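Local structure of TarM (Staphylococcus aureus subsp. aureus 21178, 4X7R) at residues 352-357 and 377-382; 335-340 and 366-371. The protein belongs to the group 1 family of glycosyltransferases, in the GT-B clan, and holds uridine-5'-diphosphate in a pocket. The protein carries 1 engineered substitution. All blocks are in the same frame, centred on the assembly; numbering follows the deposited sequence.

Both contacts lie in the Rossmann-like part of the chain that belongs to the group 1 glycosyltransferase family. Their centres are about 13 Å apart. In chain order come helix 333-346, strand 351-355, helix 361-370 and strand 377-381, so the segments of the two contacts alternate. Contact 1 joins the two strands at one border of a parallel six-stranded sheet. Contact 2 joins the two helices that lie over one face of that sheet. The layers meet where Ile354 CD1 lies 3.7 Å from Ile337 CD1 and Leu379 CD1 lies 3.5 Å from Ile368 CD1. Contact 1 alone reaches the uridine-5'-diphosphate, at its Tyr355, Gly356 and Tyr382 end.

Contact 1 (352-357 and 377-382); sequences FHIYGE and VFLKGY. With UDP (uridine-5'-diphosphate), chain E.
Strands 352-355 and 377-381 run parallel, 4.7 Å apart at closest approach and 27° off line, with Phe352 beside Val377 and Ile354 beside Leu379. They are the two strands of a beta-alpha-beta unit whose helix is 361-370. Phe378 N bonds to Phe352 O at 2.8 Å. Ile354 uses both its backbone N, to Phe378 O, and its O, to Lys380 N. Past the strand, Gly356 N bonds to Gly381 O at 2.9 Å, from above the carbonyl plane. On the helix-covered face, Ile354 CD1 meets Val377 CG1 at 3.7 Å. On the face that carries His353 and Tyr355, the Lys380 chain runs beside the Tyr355 ring, its CB over one face, 3.7 Å from the centroid. With chi2 at -162° the chain runs out extended and brings CD over a face of the His353 imidazole; the bend at chi3 (101°) then directs CE and NZ. His353 ND1 is buried with no partner in the model. At the far end Tyr382 lies against the uracil of uridine-5'-diphosphate. Its OH is hydrogen-bonded to Lys59 NZ and Lys15 O, which hold the ring in place. UDP N3 sits over one ring face near the rim, 3.4 Å from Tyr382 CZ.

Contact 2 (335-340 and 366-371); sequences LLIEVA and KMIEDK
Ile337 turns its CG2 anti to the backbone N and folds CD1 back with chi2 at -52°, which gives it two separate methyl contacts across to Met367, Ile368 and Lys371. Met367 reaches the other way: its chi1 is -157°, and beyond CG the chain is extended, so its methyl arrives beside Glu338. The two helices, 333-346 and 361-370, are neighbours in the helical layer over the parallel sheet of a Rossmann-like domain. The short segments run nearly parallel, with a 20° angle between them. Their axes come no closer than 10.4 Å, so long side chains bridge the groove. No hydrogen bond joins the segments.

Ile337 is at the centre. Its CD1 meets Ile368 CG1 at 3.6 Å, the closest approach here, and the two side chains stand roughly perpendicular to one another. These two isoleucines also rest on Val377 of the sheet below, which closes the inner side of the groove. Met367 and Ile337 pass alongside, each heading for the other's helix, with Met367 CG 4.0 Å from Ile337 CG2. Met367 SD comes near Ile337 CB.

The outer side is more polar. Lys371 touches Ile337 CG2 with its CD and then bends at chi4, and its amine forms a salt bridge with Glu341, one turn further along helix 333-346. Glu338 OE2 remains 5.7 Å from Lys371 NZ, too far for direct contact, though the opposite charges probably attract weakly. The carboxylate instead borders the terminal methyl of Met367, with CE 3.9 Å from Glu338 OE2.

Contact 1 (352-357 and 377-382)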
loop_
_atom_site.group_PDB
_atom_site.type_symbol
_atom_site.label_atom_id
_atom_site.label_comp_id
_atom_site.label_asym_id
_atom_site.label_seq_id
_atom_site.Cartn_x
_atom_site.Cartn_y
_atom_site.Cartn_z
ATOM N N PHE A 352 -19.281 14.902 -10.282
ATOM C CA PHE A 352 -18.041 14.139 -10.263
ATOM C C PHE A 352 -17.722 13.793 -8.816
ATOM O O PHE A 352 -17.522 14.690 -7.990
ATOM C CB PHE A 352 -16.887 14.902 -10.949
ATOM C CG PHE A 352 -16.988 15.010 -12.457
ATOM C CD1 PHE A 352 -17.859 15.918 -13.053
ATOM C CD2 PHE A 352 -16.188 14.229 -13.282
ATOM C CE1 PHE A 352 -17.958 16.009 -14.446
ATOM C CE2 PHE A 352 -16.281 14.332 -14.677
ATOM C CZ PHE A 352 -17.166 15.219 -15.248
ATOM N N HIS A 353 -17.748 12.482 -8.501
ATOM C CA HIS A 353 -17.468 11.936 -7.172
ATOM C C HIS A 353 -16.076 11.339 -7.174
ATOM O O HIS A 353 -15.840 10.320 -7.835
ATOM C CB HIS A 353 -18.495 10.855 -6.790
ATOM C CG HIS A 353 -19.868 11.362 -6.470
ATOM N ND1 HIS A 353 -20.773 10.577 -5.783
ATOM C CD2 HIS A 353 -20.454 12.548 -6.764
ATOM C CE1 HIS A 353 -21.872 11.303 -5.684
ATOM N NE2 HIS A 353 -21.725 12.494 -6.260
ATOM N N ILE A 354 -15.148 11.972 -6.440
ATOM C CA ILE A 354 -13.763 11.533 -6.380
ATOM C C ILE A 354 -13.450 10.970 -4.998
ATOM O O ILE A 354 -13.436 11.714 -4.016
ATOM C CB ILE A 354 -12.772 12.650 -6.843
ATOM C CG1 ILE A 354 -13.209 13.274 -8.201
ATOM C CG2 ILE A 354 -11.331 12.123 -6.905
ATOM C CD1 ILE A 354 -12.426 14.484 -8.657
ATOM N N TYR A 355 -13.200 9.649 -4.928
ATOM C CA TYR A 355 -12.872 8.948 -3.690
ATOM C C TYR A 355 -11.392 8.670 -3.565
ATOM O O TYR A 355 -10.716 8.434 -4.572
ATOM C CB TYR A 355 -13.647 7.627 -3.585
ATOM C CG TYR A 355 -15.124 7.803 -3.308
ATOM C CD1 TYR A 355 -16.033 7.974 -4.350
ATOM C CD2 TYR A 355 -15.619 7.778 -2.004
ATOM C CE1 TYR A 355 -17.396 8.118 -4.103
ATOM C CE2 TYR A 355 -16.984 7.917 -1.747
ATOM C CZ TYR A 355 -17.864 8.095 -2.801
ATOM O OH TYR A 355 -19.205 8.229 -2.567
ATOM N N GLY A 356 -10.917 8.652 -2.324
ATOM C CA GLY A 356 -9.532 8.356 -1.992
ATOM C C GLY A 356 -8.848 9.449 -1.206
ATOM O O GLY A 356 -9.459 10.476 -0.891
ATOM N N GLU A 357 -7.576 9.215 -0.865
ATOM C CA GLU A 357 -6.716 10.146 -0.122
ATOM C C GLU A 357 -5.314 10.053 -0.708
ATOM O O GLU A 357 -4.963 9.035 -1.317
ATOM C CB GLU A 357 -6.659 9.792 1.365
ATOM C CG GLU A 357 -7.990 9.871 2.089
ATOM C CD GLU A 357 -7.953 9.299 3.483
ATOM O OE1 GLU A 357 -7.033 8.506 3.802
ATOM O OE2 GLU A 357 -8.863 9.648 4.269
ATOM N N VAL A 377 -18.057 19.015 -8.387
ATOM C CA VAL A 377 -16.962 18.089 -8.103
ATOM C C VAL A 377 -16.812 17.935 -6.581
ATOM O O VAL A 377 -16.636 18.931 -5.881
ATOM C CB VAL A 377 -15.649 18.519 -8.811
ATOM C CG1 VAL A 377 -14.526 17.528 -8.541
ATOM C CG2 VAL A 377 -15.863 18.690 -10.311
ATOM N N PHE A 378 -16.892 16.688 -6.079
ATOM C CA PHE A 378 -16.840 16.410 -4.646
ATOM C C PHE A 378 -15.786 15.394 -4.213
ATOM O O PHE A 378 -15.848 14.219 -4.585
ATOM C CB PHE A 378 -18.239 16.023 -4.122
ATOM C CG PHE A 378 -19.322 17.018 -4.476
ATOM C CD1 PHE A 378 -19.574 18.115 -3.661
ATOM C CD2 PHE A 378 -20.078 16.867 -5.634
ATOM C CE1 PHE A 378 -20.567 19.039 -3.996
ATOM C CE2 PHE A 378 -21.061 17.803 -5.974
ATOM C CZ PHE A 378 -21.303 18.876 -5.148
ATOM N N LEU A 379 -14.825 15.858 -3.405
ATOM C CA LEU A 379 -13.758 15.041 -2.829
ATOM C C LEU A 379 -14.372 14.307 -1.630
ATOM O O LEU A 379 -14.474 14.854 -0.526
ATOM C CB LEU A 379 -12.566 15.935 -2.427
ATOM C CG LEU A 379 -11.366 16.012 -3.386
ATOM C CD1 LEU A 379 -11.784 16.184 -4.855
ATOM C CD2 LEU A 379 -10.424 17.124 -2.980
ATOM N N LYS A 380 -14.854 13.082 -1.898
ATOM C CA LYS A 380 -15.594 12.224 -0.966
ATOM C C LYS A 380 -14.788 11.373 0.024
ATOM O O LYS A 380 -15.375 10.591 0.781
ATOM C CB LYS A 380 -16.675 11.415 -1.714
ATOM C CG LYS A 380 -17.736 12.296 -2.369
ATOM C CD LYS A 380 -19.000 11.541 -2.712
ATOM C CE LYS A 380 -20.099 11.772 -1.699
ATOM N NZ LYS A 380 -21.373 11.126 -2.112
ATOM N N GLY A 381 -13.471 11.564 0.053
ATOM C CA GLY A 381 -12.580 10.820 0.949
ATOM C C GLY A 381 -12.430 9.347 0.598
ATOM O O GLY A 381 -13.023 8.873 -0.374
ATOM N N TYR A 382 -11.642 8.606 1.394
ATOM C CA TYR A 382 -11.410 7.179 1.170
ATOM C C TYR A 382 -12.667 6.355 1.401
ATOM O O TYR A 382 -13.425 6.626 2.335
ATOM C CB TYR A 382 -10.252 6.650 2.049
ATOM C CG TYR A 382 -9.776 5.267 1.648
ATOM C CD1 TYR A 382 -8.769 5.101 0.702
ATOM C CD2 TYR A 382 -10.348 4.128 2.197
ATOM C CE1 TYR A 382 -8.333 3.834 0.327
ATOM C CE2 TYR A 382 -9.923 2.854 1.827
ATOM C CZ TYR A 382 -8.924 2.713 0.881
ATOM O OH TYR A 382 -8.502 1.461 0.514
HETATM N N1 UDP E . -9.473 1.827 -3.341
HETATM C C2 UDP E . -10.462 1.726 -2.379
HETATM N N3 UDP E . -10.939 2.925 -1.905
HETATM C C4 UDP E . -10.523 4.188 -2.267
HETATM C C5 UDP E . -9.457 4.218 -3.235
HETATM C C6 UDP E . -8.976 3.063 -3.734
HETATM O O2 UDP E . -10.889 0.654 -1.972
HETATM O O4 UDP E . -11.090 5.181 -1.774
HETATM C "C1'" UDP E . -9.072 0.567 -4.017
HETATM C "C2'" UDP E . -9.854 0.267 -5.293
HETATM O "O2'" UDP E . -11.067 -0.406 -4.999
HETATM C "C3'" UDP E . -8.872 -0.633 -6.044
HETATM C "C4'" UDP E . -7.513 -0.081 -5.629
HETATM O "O4'" UDP E . -7.719 0.661 -4.403
HETATM O "O3'" UDP E . -8.990 -2.036 -5.805
HETATM C "C5'" UDP E . -6.844 0.793 -6.658
HETATM O "O5'" UDP E . -6.358 -0.089 -7.695
HETATM P PA UDP E . -5.675 0.376 -9.071
HETATM O O1A UDP E . -5.035 -0.798 -9.705
HETATM O O2A UDP E . -6.762 0.972 -9.979
HETATM O O3A UDP E . -4.609 1.470 -8.742
HETATM P PB UDP E . -3.382 1.525 -7.709
HETATM O O1B UDP E . -2.739 0.167 -7.609
HETATM O O2B UDP E . -3.872 1.962 -6.324
HETATM O O3B UDP E . -2.348 2.503 -8.232
#

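Contact 2 (335-340 and 366-371)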
loop_
_atom_site.group_PDB
_atom_site.type_symbol
_atom_site.label_atom_id
_atom_site.label_comp_id
_atom_site.label_asym_id
_atom_site.label_seq_id
_atom_site.Cartn_x
_atom_site.Cartn_y
_atom_site.Cartn_z
ATOM N N LEU A 335 -5.940 16.602 -14.448
ATOM C CA LEU A 335 -6.503 16.477 -15.798
ATOM C C LEU A 335 -7.988 16.141 -15.727
ATOM O O LEU A 335 -8.756 16.608 -16.563
ATOM C CB LEU A 335 -5.739 15.466 -16.675
ATOM C CG LEU A 335 -4.388 15.933 -17.250
ATOM C CD1 LEU A 335 -3.716 14.819 -18.043
ATOM C CD2 LEU A 335 -4.548 17.143 -18.159
ATOM N N LEU A 336 -8.397 15.391 -14.690
ATOM C CA LEU A 336 -9.795 15.055 -14.427
ATOM C C LEU A 336 -10.574 16.333 -14.048
ATOM O O LEU A 336 -11.693 16.511 -14.537
ATOM C CB LEU A 336 -9.915 13.963 -13.339
ATOM C CG LEU A 336 -11.326 13.629 -12.826
ATOM C CD1 LEU A 336 -12.259 13.215 -13.958
ATOM C CD2 LEU A 336 -11.281 12.583 -11.744
ATOM N N ILE A 337 -9.973 17.224 -13.212
ATOM C CA ILE A 337 -10.584 18.514 -12.843
ATOM C C ILE A 337 -10.733 19.390 -14.095
ATOM O O ILE A 337 -11.790 19.994 -14.283
ATOM C CB ILE A 337 -9.855 19.245 -11.676
ATOM C CG1 ILE A 337 -9.732 18.369 -10.407
ATOM C CG2 ILE A 337 -10.498 20.607 -11.353
ATOM C CD1 ILE A 337 -11.013 17.731 -9.868
ATOM N N GLU A 338 -9.701 19.401 -14.975
ATOM C CA GLU A 338 -9.725 20.134 -16.250
ATOM C C GLU A 338 -10.813 19.582 -17.164
ATOM O O GLU A 338 -11.475 20.359 -17.851
ATOM C CB GLU A 338 -8.361 20.092 -16.953
ATOM C CG GLU A 338 -7.345 21.057 -16.358
ATOM C CD GLU A 338 -5.929 20.955 -16.899
ATOM O OE1 GLU A 338 -5.758 20.872 -18.137
ATOM O OE2 GLU A 338 -4.985 20.994 -16.077
ATOM N N VAL A 339 -11.030 18.246 -17.139
ATOM C CA VAL A 339 -12.079 17.581 -17.921
ATOM C C VAL A 339 -13.455 17.945 -17.346
ATOM O O VAL A 339 -14.359 18.282 -18.115
ATOM C CB VAL A 339 -11.856 16.045 -18.040
ATOM C CG1 VAL A 339 -13.083 15.349 -18.622
ATOM C CG2 VAL A 339 -10.632 15.748 -18.895
ATOM N N ALA A 340 -13.585 17.912 -15.993
ATOM C CA ALA A 340 -14.809 18.265 -15.264
ATOM C C ALA A 340 -15.283 19.666 -15.648
ATOM O O ALA A 340 -16.458 19.832 -15.976
ATOM C CB ALA A 340 -14.575 18.176 -13.768
ATOM N N LYS A 366 -8.084 22.937 -3.819
ATOM C CA LYS A 366 -7.808 24.322 -4.223
ATOM C C LYS A 366 -8.154 24.513 -5.699
ATOM O O LYS A 366 -8.661 25.568 -6.068
ATOM C CB LYS A 366 -6.322 24.640 -4.006
ATOM C CG LYS A 366 -6.048 26.027 -3.442
ATOM C CD LYS A 366 -4.721 26.050 -2.699
ATOM C CE LYS A 366 -4.434 27.405 -2.097
ATOM N NZ LYS A 366 -3.181 27.404 -1.293
ATOM N N MET A 367 -7.867 23.497 -6.537
ATOM C CA MET A 367 -8.114 23.502 -7.980
ATOM C C MET A 367 -9.605 23.573 -8.349
ATOM O O MET A 367 -9.963 24.282 -9.293
ATOM C CB MET A 367 -7.444 22.288 -8.623
ATOM C CG MET A 367 -7.165 22.454 -10.077
ATOM S SD MET A 367 -6.271 21.018 -10.698
ATOM C CE MET A 367 -6.315 21.379 -12.451
ATOM N N ILE A 368 -10.464 22.840 -7.612
ATOM C CA ILE A 368 -11.921 22.815 -7.826
ATOM C C ILE A 368 -12.518 24.191 -7.482
ATOM O O ILE A 368 -13.319 24.727 -8.259
ATOM C CB ILE A 368 -12.576 21.661 -7.010
ATOM C CG1 ILE A 368 -12.113 20.287 -7.519
ATOM C CG2 ILE A 368 -14.104 21.740 -7.017
ATOM C CD1 ILE A 368 -11.982 19.272 -6.465
ATOM N N GLU A 369 -12.105 24.750 -6.318
ATOM C CA GLU A 369 -12.522 26.056 -5.784
ATOM C C GLU A 369 -12.151 27.186 -6.755
ATOM O O GLU A 369 -13.027 27.970 -7.133
ATOM C CB GLU A 369 -11.907 26.292 -4.394
ATOM C CG GLU A 369 -12.444 25.358 -3.318
ATOM C CD GLU A 369 -11.524 25.085 -2.141
ATOM O OE1 GLU A 369 -10.782 26.007 -1.726
ATOM O OE2 GLU A 369 -11.567 23.951 -1.610
ATOM N N ASP A 370 -10.869 27.218 -7.205
ATOM C CA ASP A 370 -10.332 28.197 -8.161
ATOM C C ASP A 370 -11.063 28.168 -9.497
ATOM O O ASP A 370 -11.153 29.198 -10.160
ATOM C CB ASP A 370 -8.822 27.980 -8.383
ATOM C CG ASP A 370 -7.922 28.411 -7.234
ATOM O OD1 ASP A 370 -8.410 28.472 -6.081
ATOM O OD2 ASP A 370 -6.721 28.648 -7.480
ATOM N N LYS A 371 -11.577 26.992 -9.892
ATOM C CA LYS A 371 -12.313 26.803 -11.143
ATOM C C LYS A 371 -13.828 26.899 -10.927
ATOM O O LYS A 371 -14.589 26.844 -11.900
ATOM C CB LYS A 371 -11.923 25.467 -11.800
ATOM C CG LYS A 371 -10.539 25.496 -12.433
ATOM C CD LYS A 371 -10.090 24.124 -12.910
ATOM C CE LYS A 371 -8.838 24.202 -13.749
ATOM N NZ LYS A 371 -9.102 24.796 -15.088
#